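Local coordinates for protein putative acid phosphatase WZB (Escherichia coli, PDB 2WMY) that probably hydrolyses phosphotyrosine in proteins to tyrosine and phosphate, as a member of the low molecular weight protein tyrosine phosphatase family, at residues I24-L33 against Y134-A145; L85-L93 against D115-Y123. The protein carries 1 engineered substitution. All blocks are in the same frame, centred on the assembly; numbering follows the deposited sequence.

Interaction 1: residues I24-L33 against Y134-A145; sequences IGERLLRRLL and YQLLEQASKRWA
Leu-28 of helix 21-32 enters a hole formed by Tyr-134, Leu-137, Glu-138 and Ser-141 of helix 127-147, and Ser-141 returns the knob among Gly-25, Leu-28, Leu-29 and Leu-32. The axes of the two segments approach to 9.4 Å and cross at -39°, a spacing consistent with interlocking side chains. Leu-28 CD1 lies on the carbonyl carbon of Leu-137, and Leu-28 CD2 meets the Tyr-134 OH at 3.6 Å. Ser-141 can sit in this apolar seam because its OG, held beside its own backbone N (chi1 -66°), donates to Leu-137 O at 2.6 Å; the Ser-141 backbone N reaches that oxygen from the opposite face. Next to Leu-28, Ile-24 CG2 touches Leu-137 CD1 at 3.5 Å and the Tyr-134 ring at CD1. At the C-terminal end of the packed part, Leu-32 CB and Leu-33 CD2 each reach the Ala-145 methyl at 3.9 Å.

On the solvent side the fit is looser: Arg-31 NH1 and Glu-138 OE2 stand 4.2 Å apart, beyond a salt bridge. One water joins them, accepting from Arg-31 NH1 at 2.8 Å and donating to Glu-138 OE2 at 2.6 Å; it also bonds Tyr-134 OH in the plane of the ring. A phenylalanine in place of Tyr-134 would probably leave that water with one partner fewer and take from Leu-28 CD2 its nearest contact across the seam, the hydroxyl. The direct contacts are largely apolar; Ser-141 OG is satisfied inside its own helix, and the one charged pair is joined through water, which suggests that shape complementarity rather than charge pairing sets how the helices fit.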
# COMPACT_ATOMS: atom_id res chain seq x y z
N ILE A 24 4.02 -2.34 -3.73
CA ILE A 24 3.43 -2.32 -5.07
C ILE A 24 2.46 -1.14 -5.22
O ILE A 24 2.49 -0.42 -6.21
CB ILE A 24 2.76 -3.66 -5.39
CG1 ILE A 24 3.84 -4.72 -5.62
CG2 ILE A 24 1.85 -3.52 -6.60
CD1 ILE A 24 3.29 -6.14 -5.81
N GLY A 25 1.61 -0.95 -4.21
CA GLY A 25 0.69 0.18 -4.20
C GLY A 25 1.42 1.50 -4.24
O GLY A 25 1.03 2.42 -4.96
N GLU A 26 2.50 1.61 -3.46
CA GLU A 26 3.32 2.81 -3.43
C GLU A 26 3.85 3.17 -4.82
O GLU A 26 3.72 4.31 -5.26
CB GLU A 26 4.49 2.64 -2.47
CG GLU A 26 5.64 3.60 -2.65
CD GLU A 26 6.88 3.17 -1.86
OE1 GLU A 26 6.80 3.11 -0.61
OE2 GLU A 26 7.92 2.89 -2.48
N ARG A 27 4.44 2.18 -5.49
CA ARG A 27 5.11 2.43 -6.77
C ARG A 27 4.10 2.72 -7.88
O ARG A 27 4.36 3.53 -8.77
CB ARG A 27 6.03 1.26 -7.14
CG ARG A 27 7.15 0.99 -6.14
CD ARG A 27 8.12 2.17 -6.04
NE ARG A 27 8.98 2.05 -4.87
CZ ARG A 27 10.27 1.70 -4.91
NH1 ARG A 27 10.85 1.44 -6.07
NH2 ARG A 27 10.97 1.61 -3.79
N LEU A 28 2.95 2.05 -7.83
CA LEU A 28 1.88 2.33 -8.78
C LEU A 28 1.42 3.78 -8.65
O LEU A 28 1.32 4.51 -9.64
CB LEU A 28 0.71 1.35 -8.58
CG LEU A 28 0.94 -0.10 -9.02
CD1 LEU A 28 -0.17 -1.03 -8.51
CD2 LEU A 28 1.07 -0.21 -10.54
N LEU A 29 1.17 4.21 -7.41
CA LEU A 29 0.69 5.57 -7.18
C LEU A 29 1.72 6.63 -7.58
O LEU A 29 1.35 7.68 -8.10
CB LEU A 29 0.24 5.77 -5.73
CG LEU A 29 -1.10 5.13 -5.34
CD1 LEU A 29 -1.34 5.24 -3.84
CD2 LEU A 29 -2.23 5.77 -6.11
N ARG A 30 3.01 6.36 -7.33
CA ARG A 30 4.06 7.32 -7.69
C ARG A 30 4.07 7.53 -9.19
O ARG A 30 4.21 8.65 -9.67
CB ARG A 30 5.44 6.83 -7.24
CG ARG A 30 5.70 6.90 -5.76
CD ARG A 30 7.12 6.44 -5.45
NE ARG A 30 7.41 6.47 -4.02
CZ ARG A 30 8.56 6.08 -3.49
NH1 ARG A 30 9.53 5.61 -4.28
NH2 ARG A 30 8.75 6.15 -2.19
N ARG A 31 3.94 6.43 -9.91
CA ARG A 31 3.82 6.40 -11.36
C ARG A 31 2.74 7.36 -11.85
O ARG A 31 2.92 8.07 -12.84
CB ARG A 31 3.42 4.98 -11.75
CG ARG A 31 4.01 4.41 -13.01
CD ARG A 31 3.30 3.09 -13.29
NE ARG A 31 4.12 2.13 -14.03
CZ ARG A 31 3.67 0.95 -14.44
NH1 ARG A 31 2.42 0.59 -14.18
NH2 ARG A 31 4.48 0.13 -15.10
N LEU A 32 1.60 7.37 -11.15
CA LEU A 32 0.42 8.12 -11.58
C LEU A 32 0.41 9.56 -11.05
O LEU A 32 -0.13 10.46 -11.69
CB LEU A 32 -0.85 7.40 -11.14
CG LEU A 32 -1.12 6.05 -11.80
CD1 LEU A 32 -2.11 5.24 -10.97
CD2 LEU A 32 -1.64 6.25 -13.23
N LEU A 33 0.98 9.76 -9.87
CA LEU A 33 0.99 11.07 -9.24
C LEU A 33 2.42 11.43 -8.83
O LEU A 33 2.77 11.39 -7.65
CB LEU A 33 0.05 11.07 -8.03
CG LEU A 33 -1.31 10.40 -8.25
CD1 LEU A 33 -1.94 10.00 -6.93
CD2 LEU A 33 -2.25 11.30 -9.04
N TYR A 134 -1.93 -8.01 -7.84
CA TYR A 134 -1.38 -6.93 -8.65
C TYR A 134 -2.46 -6.18 -9.42
O TYR A 134 -2.49 -4.94 -9.43
CB TYR A 134 -0.32 -7.44 -9.64
CG TYR A 134 0.34 -6.30 -10.38
CD1 TYR A 134 1.46 -5.67 -9.86
CD2 TYR A 134 -0.19 -5.81 -11.57
CE1 TYR A 134 2.07 -4.61 -10.53
CE2 TYR A 134 0.40 -4.76 -12.24
CZ TYR A 134 1.54 -4.16 -11.71
OH TYR A 134 2.14 -3.11 -12.36
N GLN A 135 -3.33 -6.93 -10.09
CA GLN A 135 -4.39 -6.31 -10.88
C GLN A 135 -5.31 -5.47 -10.00
O GLN A 135 -5.68 -4.36 -10.36
CB GLN A 135 -5.20 -7.36 -11.65
CG GLN A 135 -6.37 -6.73 -12.41
CD GLN A 135 -7.24 -7.75 -13.11
OE1 GLN A 135 -6.75 -8.62 -13.83
NE2 GLN A 135 -8.54 -7.65 -12.90
N LEU A 136 -5.66 -5.99 -8.83
CA LEU A 136 -6.50 -5.25 -7.90
C LEU A 136 -5.83 -3.95 -7.45
O LEU A 136 -6.47 -2.91 -7.39
CB LEU A 136 -6.85 -6.11 -6.69
CG LEU A 136 -7.86 -7.23 -6.89
CD1 LEU A 136 -7.92 -8.09 -5.63
CD2 LEU A 136 -9.26 -6.69 -7.25
N LEU A 137 -4.55 -4.03 -7.12
CA LEU A 137 -3.80 -2.84 -6.70
C LEU A 137 -3.73 -1.82 -7.83
O LEU A 137 -3.80 -0.61 -7.61
CB LEU A 137 -2.39 -3.22 -6.24
CG LEU A 137 -2.30 -3.77 -4.81
CD1 LEU A 137 -0.88 -4.16 -4.47
CD2 LEU A 137 -2.82 -2.75 -3.81
N GLU A 138 -3.61 -2.33 -9.05
CA GLU A 138 -3.47 -1.46 -10.21
C GLU A 138 -4.77 -0.73 -10.49
O GLU A 138 -4.77 0.48 -10.72
CB GLU A 138 -3.01 -2.27 -11.44
CG GLU A 138 -2.90 -1.44 -12.70
CD GLU A 138 -2.11 -2.14 -13.79
OE1 GLU A 138 -2.36 -3.34 -14.04
OE2 GLU A 138 -1.24 -1.49 -14.40
N GLN A 139 -5.87 -1.47 -10.47
CA GLN A 139 -7.20 -0.90 -10.70
C GLN A 139 -7.56 0.08 -9.58
O GLN A 139 -8.09 1.16 -9.84
CB GLN A 139 -8.25 -2.02 -10.81
CG GLN A 139 -9.66 -1.53 -11.06
CD GLN A 139 -10.66 -2.66 -11.24
OE1 GLN A 139 -10.76 -3.56 -10.41
NE2 GLN A 139 -11.40 -2.62 -12.34
N ALA A 140 -7.26 -0.29 -8.34
CA ALA A 140 -7.52 0.59 -7.20
C ALA A 140 -6.71 1.89 -7.30
O ALA A 140 -7.21 2.98 -6.97
CB ALA A 140 -7.22 -0.13 -5.90
N SER A 141 -5.46 1.75 -7.74
CA SER A 141 -4.55 2.90 -7.91
C SER A 141 -5.02 3.89 -8.97
O SER A 141 -4.95 5.10 -8.76
CB SER A 141 -3.14 2.42 -8.27
OG SER A 141 -2.57 1.70 -7.20
N LYS A 142 -5.45 3.38 -10.12
CA LYS A 142 -5.95 4.25 -11.18
C LYS A 142 -7.12 5.07 -10.66
O LYS A 142 -7.21 6.27 -10.92
CB LYS A 142 -6.36 3.44 -12.42
CG LYS A 142 -5.19 2.83 -13.18
CD LYS A 142 -5.66 1.86 -14.27
CE LYS A 142 -4.49 1.12 -14.90
NZ LYS A 142 -4.92 -0.03 -15.76
N ARG A 143 -8.01 4.44 -9.92
CA ARG A 143 -9.19 5.14 -9.42
C ARG A 143 -8.86 6.14 -8.31
O ARG A 143 -9.45 7.22 -8.27
CB ARG A 143 -10.26 4.14 -8.98
CG ARG A 143 -10.68 3.21 -10.10
CD ARG A 143 -11.81 2.28 -9.70
NE ARG A 143 -12.26 1.49 -10.85
CZ ARG A 143 -13.32 0.69 -10.85
NH1 ARG A 143 -14.06 0.56 -9.75
NH2 ARG A 143 -13.64 0.03 -11.95
N TRP A 144 -7.92 5.81 -7.43
CA TRP A 144 -7.47 6.78 -6.44
C TRP A 144 -6.82 7.98 -7.12
O TRP A 144 -6.97 9.11 -6.66
CB TRP A 144 -6.52 6.16 -5.40
CG TRP A 144 -7.22 5.77 -4.12
CD1 TRP A 144 -7.34 4.52 -3.59
CD2 TRP A 144 -7.90 6.66 -3.21
NE1 TRP A 144 -8.05 4.57 -2.41
CE2 TRP A 144 -8.41 5.87 -2.16
CE3 TRP A 144 -8.14 8.04 -3.20
CZ2 TRP A 144 -9.14 6.41 -1.10
CZ3 TRP A 144 -8.87 8.58 -2.14
CH2 TRP A 144 -9.36 7.77 -1.11
N ALA A 145 -6.13 7.74 -8.22
CA ALA A 145 -5.47 8.82 -8.94
C ALA A 145 -6.49 9.72 -9.63
O ALA A 145 -6.31 10.94 -9.69
CB ALA A 145 -4.49 8.27 -9.95
O HOH W 1 1.28 -1.91 -14.75

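Interaction 2: residues L85-L93 against D115-Y123; sequences LLVMEYSHL and DSKEIPDPY
This is a loop-to-loop contact at the C-terminal end of the parallel sheet's strands: Met-88, Glu-89 and Tyr-90, between strand 84-87 and the body of helix 90-99, cross Lys-117 to Asp-121 with the touching parts 86° apart. Two hydrogen bonds define it. Ile-119 N donates a hydrogen bond to Met-88 O at 3.0 Å, and Tyr-90 N donates to Glu-118 OE2 at 2.7 Å, meeting that oxygen from above the carboxylate plane. With CG anti to its backbone N (chi1 -178°), the extended Glu-118 chain carries OE2 also to the edge of the Tyr-90 ring, 3.0 Å from CD2. Lys-117 lays its CB near the Tyr-90 OH.

Asp-121, Pro-122 and Tyr-123 form the DPY sequence of this family's acid loop, in which Asp-121 is the predicted proton donor. Its OD1 accepts from Tyr-123 N at 2.9 Å, an Asx turn. Glu-89, whose main polar partner is the predicted active-site Arg-21 through a salt bridge, is linked to this loop by a water that donates to both Glu-89 OE2 and Asp-121 OD2. Glu-89 OE1 and Glu-118 OE1 stand 4.1 Å apart, and another water, accepting from Ser-91 N, donates to Glu-89 OE1 and Glu-118 OE2, which would probably ease their repulsion. On the buried side Met-88, bent at chi2 (-61°), sets SD against Ile-119 CG1 at 3.8 Å.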
# COMPACT_ATOMS: atom_id res chain seq x y z
N LEU A 85 -3.77 8.08 4.64
CA LEU A 85 -3.32 6.70 4.79
C LEU A 85 -4.25 5.79 3.99
O LEU A 85 -5.47 5.91 4.06
CB LEU A 85 -3.36 6.28 6.27
CG LEU A 85 -2.26 6.72 7.24
CD1 LEU A 85 -2.02 8.21 7.19
CD2 LEU A 85 -2.62 6.29 8.66
N LEU A 86 -3.66 4.87 3.24
CA LEU A 86 -4.43 3.89 2.49
C LEU A 86 -4.04 2.49 2.95
O LEU A 86 -2.89 2.08 2.77
CB LEU A 86 -4.21 4.07 0.99
CG LEU A 86 -4.77 5.38 0.42
CD1 LEU A 86 -4.52 5.50 -1.06
CD2 LEU A 86 -6.27 5.49 0.72
N VAL A 87 -4.99 1.77 3.54
CA VAL A 87 -4.70 0.45 4.08
C VAL A 87 -5.37 -0.65 3.27
O VAL A 87 -6.37 -0.41 2.60
CB VAL A 87 -5.09 0.31 5.56
CG1 VAL A 87 -4.51 1.45 6.39
CG2 VAL A 87 -6.60 0.26 5.71
N MET A 88 -4.79 -1.84 3.32
CA MET A 88 -5.19 -2.92 2.43
C MET A 88 -6.45 -3.62 2.91
O MET A 88 -7.33 -3.95 2.12
CB MET A 88 -4.03 -3.91 2.25
CG MET A 88 -2.79 -3.30 1.62
SD MET A 88 -3.14 -2.69 -0.04
CE MET A 88 -1.76 -1.58 -0.32
N GLU A 89 -6.54 -3.82 4.22
CA GLU A 89 -7.60 -4.65 4.78
C GLU A 89 -8.48 -3.94 5.81
O GLU A 89 -8.04 -3.03 6.51
CB GLU A 89 -6.99 -5.90 5.42
CG GLU A 89 -6.14 -6.72 4.49
CD GLU A 89 -5.61 -7.97 5.15
OE1 GLU A 89 -6.36 -8.55 5.96
OE2 GLU A 89 -4.45 -8.37 4.88
N TYR A 90 -9.74 -4.38 5.88
CA TYR A 90 -10.64 -3.92 6.93
C TYR A 90 -9.97 -4.06 8.29
O TYR A 90 -9.97 -3.13 9.09
CB TYR A 90 -11.95 -4.70 6.88
CG TYR A 90 -12.87 -4.27 5.76
CD1 TYR A 90 -13.55 -3.06 5.82
CD2 TYR A 90 -13.06 -5.07 4.65
CE1 TYR A 90 -14.39 -2.66 4.79
CE2 TYR A 90 -13.90 -4.69 3.61
CZ TYR A 90 -14.56 -3.48 3.69
OH TYR A 90 -15.39 -3.11 2.66
N SER A 91 -9.37 -5.23 8.54
CA SER A 91 -8.70 -5.46 9.81
C SER A 91 -7.63 -4.40 10.11
O SER A 91 -7.36 -4.10 11.27
CB SER A 91 -8.08 -6.86 9.85
OG SER A 91 -7.19 -7.04 8.76
N HIS A 92 -7.04 -3.84 9.07
CA HIS A 92 -6.05 -2.78 9.22
C HIS A 92 -6.64 -1.49 9.78
O HIS A 92 -5.96 -0.75 10.48
CB HIS A 92 -5.37 -2.47 7.88
CG HIS A 92 -4.40 -3.52 7.44
ND1 HIS A 92 -4.20 -3.83 6.11
CD2 HIS A 92 -3.56 -4.31 8.15
CE1 HIS A 92 -3.28 -4.78 6.02
NE2 HIS A 92 -2.88 -5.09 7.24
N LEU A 93 -7.91 -1.23 9.46
CA LEU A 93 -8.59 -0.03 9.95
C LEU A 93 -8.62 -0.02 11.48
O LEU A 93 -8.39 1.02 12.10
CB LEU A 93 -10.01 0.07 9.40
CG LEU A 93 -10.09 0.24 7.88
CD1 LEU A 93 -11.55 0.23 7.43
CD2 LEU A 93 -9.38 1.51 7.45
N ASP A 115 -15.44 -2.35 -6.37
CA ASP A 115 -16.69 -2.97 -5.93
C ASP A 115 -16.47 -3.76 -4.65
O ASP A 115 -17.17 -3.56 -3.65
CB ASP A 115 -17.27 -3.86 -7.03
CG ASP A 115 -17.92 -3.06 -8.15
OD1 ASP A 115 -18.32 -1.90 -7.91
OD2 ASP A 115 -18.04 -3.60 -9.27
N SER A 116 -15.50 -4.67 -4.68
CA SER A 116 -14.99 -5.27 -3.45
C SER A 116 -13.75 -4.49 -3.04
O SER A 116 -12.87 -4.25 -3.86
CB SER A 116 -14.67 -6.74 -3.66
OG SER A 116 -14.25 -7.34 -2.45
N LYS A 117 -13.69 -4.07 -1.78
CA LYS A 117 -12.71 -3.06 -1.38
C LYS A 117 -11.42 -3.61 -0.77
O LYS A 117 -10.42 -2.92 -0.72
CB LYS A 117 -13.35 -2.06 -0.40
CG LYS A 117 -14.64 -1.46 -0.90
CD LYS A 117 -15.03 -0.22 -0.12
CE LYS A 117 -16.44 0.21 -0.47
NZ LYS A 117 -16.77 -0.07 -1.91
N GLU A 118 -11.45 -4.84 -0.30
CA GLU A 118 -10.29 -5.37 0.40
C GLU A 118 -9.26 -5.96 -0.55
O GLU A 118 -9.60 -6.71 -1.48
CB GLU A 118 -10.73 -6.40 1.45
CG GLU A 118 -9.59 -6.98 2.26
CD GLU A 118 -10.03 -7.42 3.63
OE1 GLU A 118 -9.91 -8.62 3.93
OE2 GLU A 118 -10.50 -6.56 4.41
N ILE A 119 -7.99 -5.61 -0.35
CA ILE A 119 -6.90 -6.24 -1.08
C ILE A 119 -6.37 -7.42 -0.26
O ILE A 119 -5.73 -7.22 0.76
CB ILE A 119 -5.75 -5.25 -1.34
CG1 ILE A 119 -6.29 -3.89 -1.80
CG2 ILE A 119 -4.74 -5.83 -2.33
CD1 ILE A 119 -6.85 -3.88 -3.21
N PRO A 120 -6.64 -8.66 -0.72
CA PRO A 120 -6.28 -9.85 0.06
C PRO A 120 -4.78 -9.98 0.20
O PRO A 120 -4.04 -9.37 -0.58
CB PRO A 120 -6.83 -11.01 -0.79
CG PRO A 120 -7.78 -10.38 -1.76
CD PRO A 120 -7.24 -9.01 -2.01
N ASP A 121 -4.34 -10.76 1.18
CA ASP A 121 -2.92 -10.97 1.47
C ASP A 121 -2.37 -12.09 0.59
O ASP A 121 -2.84 -13.22 0.67
CB ASP A 121 -2.79 -11.37 2.95
CG ASP A 121 -1.35 -11.54 3.40
OD1 ASP A 121 -0.44 -11.49 2.56
OD2 ASP A 121 -1.14 -11.72 4.62
N PRO A 122 -1.37 -11.78 -0.26
CA PRO A 122 -0.78 -12.73 -1.19
C PRO A 122 0.44 -13.43 -0.61
O PRO A 122 0.94 -14.37 -1.23
CB PRO A 122 -0.30 -11.84 -2.35
CG PRO A 122 -0.19 -10.46 -1.78
CD PRO A 122 -0.73 -10.46 -0.37
N TYR A 123 0.93 -12.97 0.54
CA TYR A 123 2.20 -13.46 1.08
C TYR A 123 2.18 -14.98 1.16
O TYR A 123 1.24 -15.56 1.69
CB TYR A 123 2.47 -12.85 2.46
CG TYR A 123 3.86 -13.11 3.01
CD1 TYR A 123 4.99 -12.98 2.20
CD2 TYR A 123 4.05 -13.47 4.34
CE1 TYR A 123 6.28 -13.21 2.72
CE2 TYR A 123 5.32 -13.70 4.87
CZ TYR A 123 6.42 -13.57 4.05
OH TYR A 123 7.67 -13.80 4.57
O HOH W 2 -8.43 -1.92 0.21
O HOH W 3 -2.51 -9.49 6.44
O HOH W 4 -9.13 -7.61 7.05

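How the interactions relate
From the N terminus, strand 10-15 leads into helix 21-32, which carries the first half of interaction 1; that contact is completed by helix 127-147, closing a loop of 100 residues. Within this span lies the whole of interaction 2, whose segments 85-93 and 115-123 close a shorter loop of 21 residues containing the remainder of helix 90-99 and strand 107-109. The order is therefore nested, without crossing. Interaction 1 pairs two helices; interaction 2 ties the end of strand 84-87 to the acid loop. The two meet directly: Leu-137 CD2 packs on Met-88 SD at 3.8 Å and also on Ile-119, while Trp-144 CZ2 touches Leu-86 CD2 at 3.5 Å.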